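D-3-phosphoglycerate dehydrogenase (Sulfolobus tokodaii, PDB 2EKL) probably acts as an NAD-dependent D-3-phosphoglycerate dehydrogenase, oxidising 3-phosphoglycerate at the start of serine biosynthesis. Local coordinates at residues 158-161 with 162-166; 264-267 with 268-271. All coordinates share one frame; numbering follows the deposited sequence.

Contact 1. Residues 158-161 with 162-166; sequences GIIA and NAMGM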
loop_
_atom_site.group_PDB
_atom_site.type_symbol
_atom_site.label_atom_id
_atom_site.label_comp_id
_atom_site.label_asym_id
_atom_site.label_seq_id
_atom_site.Cartn_x
_atom_site.Cartn_y
_atom_site.Cartn_z
ATOM N N GLY A 158 -1.081 -9.182 10.293
ATOM C CA GLY A 158 -2.392 -9.440 10.866
ATOM C C GLY A 158 -2.886 -8.274 11.706
ATOM O O GLY A 158 -4.055 -7.898 11.639
ATOM N N ILE A 159 -1.996 -7.695 12.504
ATOM C CA ILE A 159 -2.364 -6.564 13.351
ATOM C C ILE A 159 -2.821 -5.392 12.487
ATOM O O ILE A 159 -3.816 -4.729 12.789
ATOM C CB ILE A 159 -1.166 -6.138 14.234
ATOM C CG1 ILE A 159 -0.873 -7.248 15.250
ATOM C CG2 ILE A 159 -1.460 -4.812 14.932
ATOM C CD1 ILE A 159 0.409 -7.055 16.023
ATOM N N ILE A 160 -2.104 -5.151 11.395
ATOM C CA ILE A 160 -2.446 -4.056 10.499
ATOM C C ILE A 160 -3.749 -4.337 9.755
ATOM O O ILE A 160 -4.618 -3.470 9.671
ATOM C CB ILE A 160 -1.295 -3.791 9.491
ATOM C CG1 ILE A 160 -0.061 -3.288 10.251
ATOM C CG2 ILE A 160 -1.722 -2.758 8.457
ATOM C CD1 ILE A 160 1.234 -3.319 9.443
ATOM N N ALA A 161 -3.900 -5.549 9.232
ATOM C CA ALA A 161 -5.119 -5.893 8.505
ATOM C C ALA A 161 -6.340 -5.769 9.417
ATOM O O ALA A 161 -7.409 -5.341 8.982
ATOM C CB ALA A 161 -5.014 -7.307 7.942
ATOM N N ASN A 162 -6.183 -6.144 10.683
ATOM C CA ASN A 162 -7.286 -6.037 11.630
ATOM C C ASN A 162 -7.683 -4.568 11.782
ATOM O O ASN A 162 -8.869 -4.231 11.830
ATOM C CB ASN A 162 -6.885 -6.617 12.991
ATOM C CG ASN A 162 -7.946 -6.400 14.054
ATOM O OD1 ASN A 162 -7.807 -5.534 14.925
ATOM N ND2 ASN A 162 -9.022 -7.173 13.980
ATOM N N ALA A 163 -6.684 -3.689 11.841
ATOM C CA ALA A 163 -6.942 -2.265 11.979
ATOM C C ALA A 163 -7.625 -1.715 10.727
ATOM O O ALA A 163 -8.324 -0.702 10.785
ATOM C CB ALA A 163 -5.632 -1.517 12.254
ATOM N N MET A 164 -7.418 -2.391 9.598
ATOM C CA MET A 164 -8.033 -1.991 8.338
ATOM C C MET A 164 -9.467 -2.520 8.271
ATOM O O MET A 164 -10.140 -2.395 7.251
ATOM C CB MET A 164 -7.220 -2.534 7.155
ATOM C CG MET A 164 -5.822 -1.928 7.044
ATOM S SD MET A 164 -4.846 -2.686 5.713
ATOM C CE MET A 164 -5.799 -2.226 4.276
ATOM N N GLY A 165 -9.927 -3.122 9.365
ATOM C CA GLY A 165 -11.286 -3.640 9.395
ATOM C C GLY A 165 -11.478 -5.005 8.758
ATOM O O GLY A 165 -12.610 -5.404 8.467
ATOM N N MET A 166 -10.383 -5.725 8.533
ATOM C CA MET A 166 -10.467 -7.056 7.951
ATOM C C MET A 166 -10.555 -8.095 9.064
ATOM O O MET A 166 -10.061 -7.877 10.175
ATOM C CB MET A 166 -9.233 -7.352 7.088
ATOM C CG MET A 166 -8.968 -6.333 5.993
ATOM S SD MET A 166 -7.643 -6.858 4.868
ATOM C CE MET A 166 -8.571 -8.012 3.847
HETATM O O HOH W 1 -5.040 -4.158 15.120
#
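The carboxamide of N162 is the flat side-chain group here, and a water joins its OD1 to the backbone of I159. That water donates to I159 O at 2.7 Å and to N162 OD1 at 3.1 Å. ND2 of N162 is held by OD1 of N184. CG of N162 stands anti to its backbone N (chi1 174°), which leads the amide away from residues 158-161, toward N184. The backbone here ends helix 152-163 of a Rossmann-type beta-alpha-beta unit, and it does so in a Schellman motif. N162 N to G158 O, at 2.9 Å, and A163 N to I159 O are the last ordinary helical bonds. Then G165, with positive phi, reverses the chain as the C-prime residue. Its N bonds to N162 O, while M166 N reaches back to A161 O at 3.0 Å. A161 O also takes a weak bond from M164 N, which makes a second weak bond to I160 O.

M164 and M166 pack back against the helix. CG of M164 lies beside its own backbone N (chi1 -66°), and this brings it to 3.3 Å from I160 O. M164 SD lies 4.2 Å from I160 CG2, and the bend at chi3 carries only the terminal methyl, away from I160. M164 also touches M113 and I114 of helix 102-118, and I160 of the second subunit. With an alanine at M164, the loss of the thioether is likely to leave a gap beside I160, where M113, I114 and I160 of the second subunit now pack. A163 packs on A163 of the second subunit, so this helix end forms part of the dimer contact. M166 also lies against A161, and I145 of strand 144-148 touches both. M166 SD rests 4.1 Å from A161 CB.

Contact 2. Residues 264-267 with 268-271; sequences PKEE and WELE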
loop_
_atom_site.group_PDB
_atom_site.type_symbol
_atom_site.label_atom_id
_atom_site.label_comp_id
_atom_site.label_asym_id
_atom_site.label_seq_id
_atom_site.Cartn_x
_atom_site.Cartn_y
_atom_site.Cartn_z
ATOM N N PRO A 264 12.699 -13.853 -14.471
ATOM C CA PRO A 264 12.164 -15.144 -14.921
ATOM C C PRO A 264 12.898 -15.663 -16.152
ATOM O O PRO A 264 13.358 -14.881 -16.984
ATOM C CB PRO A 264 10.703 -14.827 -15.233
ATOM C CG PRO A 264 10.403 -13.669 -14.343
ATOM C CD PRO A 264 11.640 -12.830 -14.475
ATOM N N LYS A 265 12.994 -16.984 -16.271
ATOM C CA LYS A 265 13.674 -17.597 -17.404
ATOM C C LYS A 265 12.798 -18.626 -18.116
ATOM O O LYS A 265 12.849 -18.752 -19.340
ATOM C CB LYS A 265 14.974 -18.256 -16.937
ATOM C CG LYS A 265 15.979 -17.278 -16.346
ATOM C CD LYS A 265 17.270 -17.968 -15.925
ATOM C CE LYS A 265 17.043 -18.948 -14.786
ATOM N NZ LYS A 265 18.317 -19.587 -14.355
ATOM N N GLU A 266 11.987 -19.348 -17.348
ATOM C CA GLU A 266 11.108 -20.374 -17.902
ATOM C C GLU A 266 9.871 -19.774 -18.570
ATOM O O GLU A 266 9.385 -18.717 -18.164
ATOM C CB GLU A 266 10.690 -21.346 -16.795
ATOM C CG GLU A 266 11.867 -21.926 -16.019
ATOM C CD GLU A 266 11.459 -23.039 -15.070
ATOM O OE1 GLU A 266 10.844 -24.019 -15.538
ATOM O OE2 GLU A 266 11.758 -22.940 -13.858
ATOM N N GLU A 267 9.365 -20.460 -19.594
ATOM C CA GLU A 267 8.198 -19.996 -20.340
ATOM C C GLU A 267 6.980 -19.679 -19.478
ATOM O O GLU A 267 6.331 -18.650 -19.672
ATOM C CB GLU A 267 7.792 -21.027 -21.401
ATOM C CG GLU A 267 6.656 -20.554 -22.305
ATOM C CD GLU A 267 6.200 -21.612 -23.296
ATOM O OE1 GLU A 267 7.058 -22.170 -24.013
ATOM O OE2 GLU A 267 4.979 -21.879 -23.363
ATOM N N TRP A 268 6.659 -20.562 -18.540
ATOM C CA TRP A 268 5.498 -20.343 -17.688
ATOM C C TRP A 268 5.712 -19.157 -16.748
ATOM O O TRP A 268 4.763 -18.438 -16.426
ATOM C CB TRP A 268 5.176 -21.605 -16.881
ATOM C CG TRP A 268 6.274 -22.020 -15.979
ATOM C CD1 TRP A 268 7.346 -22.801 -16.296
ATOM C CD2 TRP A 268 6.448 -21.632 -14.612
ATOM N NE1 TRP A 268 8.177 -22.924 -15.211
ATOM C CE2 TRP A 268 7.650 -22.216 -14.163
ATOM C CE3 TRP A 268 5.702 -20.844 -13.723
ATOM C CZ2 TRP A 268 8.130 -22.040 -12.861
ATOM C CZ3 TRP A 268 6.181 -20.667 -12.426
ATOM C CH2 TRP A 268 7.383 -21.264 -12.009
ATOM N N GLU A 269 6.956 -18.959 -16.315
ATOM C CA GLU A 269 7.306 -17.848 -15.427
ATOM C C GLU A 269 7.124 -16.535 -16.167
ATOM O O GLU A 269 6.634 -15.551 -15.616
ATOM C CB GLU A 269 8.763 -17.944 -14.983
ATOM C CG GLU A 269 9.018 -18.808 -13.780
ATOM C CD GLU A 269 10.402 -18.580 -13.222
ATOM O OE1 GLU A 269 11.382 -18.973 -13.887
ATOM O OE2 GLU A 269 10.509 -17.989 -12.127
ATOM N N LEU A 270 7.561 -16.521 -17.420
ATOM C CA LEU A 270 7.436 -15.338 -18.250
ATOM C C LEU A 270 5.964 -15.007 -18.481
ATOM O O LEU A 270 5.579 -13.840 -18.482
ATOM C CB LEU A 270 8.143 -15.576 -19.587
ATOM C CG LEU A 270 9.655 -15.759 -19.441
ATOM C CD1 LEU A 270 10.265 -16.236 -20.755
ATOM C CD2 LEU A 270 10.269 -14.439 -18.999
ATOM N N GLU A 271 5.138 -16.034 -18.669
ATOM C CA GLU A 271 3.716 -15.812 -18.903
ATOM C C GLU A 271 3.073 -15.171 -17.674
ATOM O O GLU A 271 2.222 -14.287 -17.796
ATOM C CB GLU A 271 3.005 -17.126 -19.241
ATOM C CG GLU A 271 1.728 -16.912 -20.040
ATOM C CD GLU A 271 1.049 -18.205 -20.445
ATOM O OE1 GLU A 271 1.757 -19.163 -20.823
ATOM O OE2 GLU A 271 -0.198 -18.253 -20.400
#
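W268 lies alongside E266, and the two side chains point the same way. The indole NE1 donates to E266 OE1 at 2.9 Å, with an N-H...O angle of 162°. The oxygen sits at the ring edge, close to the indole plane. The donor meets the carboxylate from above its plane, and the two planes stand 84° apart. CG of W268 occupies the crowded position between its backbone N and carbonyl carbon (chi1 61°), which turns the ring back toward E266. One ring face carries CG of E269, offset toward the rim. The indole also meets W260 edge-to-face.

E266 is the N-cap residue of helix 267-274. Its carbonyl accepts L270 N at 3.0 Å, and E267 O accepts E271 N in the next bond of the turn. E269, in the first turn, points back to the loop. Its OE1 takes a weak bond from K265 N at 3.5 Å, and N261 ND2 is the stronger partner of that oxygen. E266 OE2 is 4.0 Å from E269 OE1, so the two acids probably repel each other somewhat. The positive end of the helix and N261 may offset this.

P264 packs against the first helical turn. Its CB touches E269 CB at 3.7 Å and L270 CD2 at 3.8 Å. The proline also packs on F132 of the second subunit. Further along the helix, E271 makes a salt bridge through OE2 with NZ of K247.

Overall arrangement
Both contacts are local and mark opposite kinds of helix end in the NAD-binding domain. Contact 1 closes helix 152-163, whereas contact 2 opens helix 267-274. They share no helix or strand, and their centres lie about 34 Å apart. Contact 1 is partly buried. Its side chains are mostly apolar, facing helix 102-118, strand 144-148 and the second subunit. Contact 2 is a surface turn, rich in glutamates, where an indole N-H bonded to a glutamate and a proline packed on a leucine are among the side-chain contacts. Each touches the second subunit, contact 1 through several residues and contact 2 through P264. Neither is at the bound NAD.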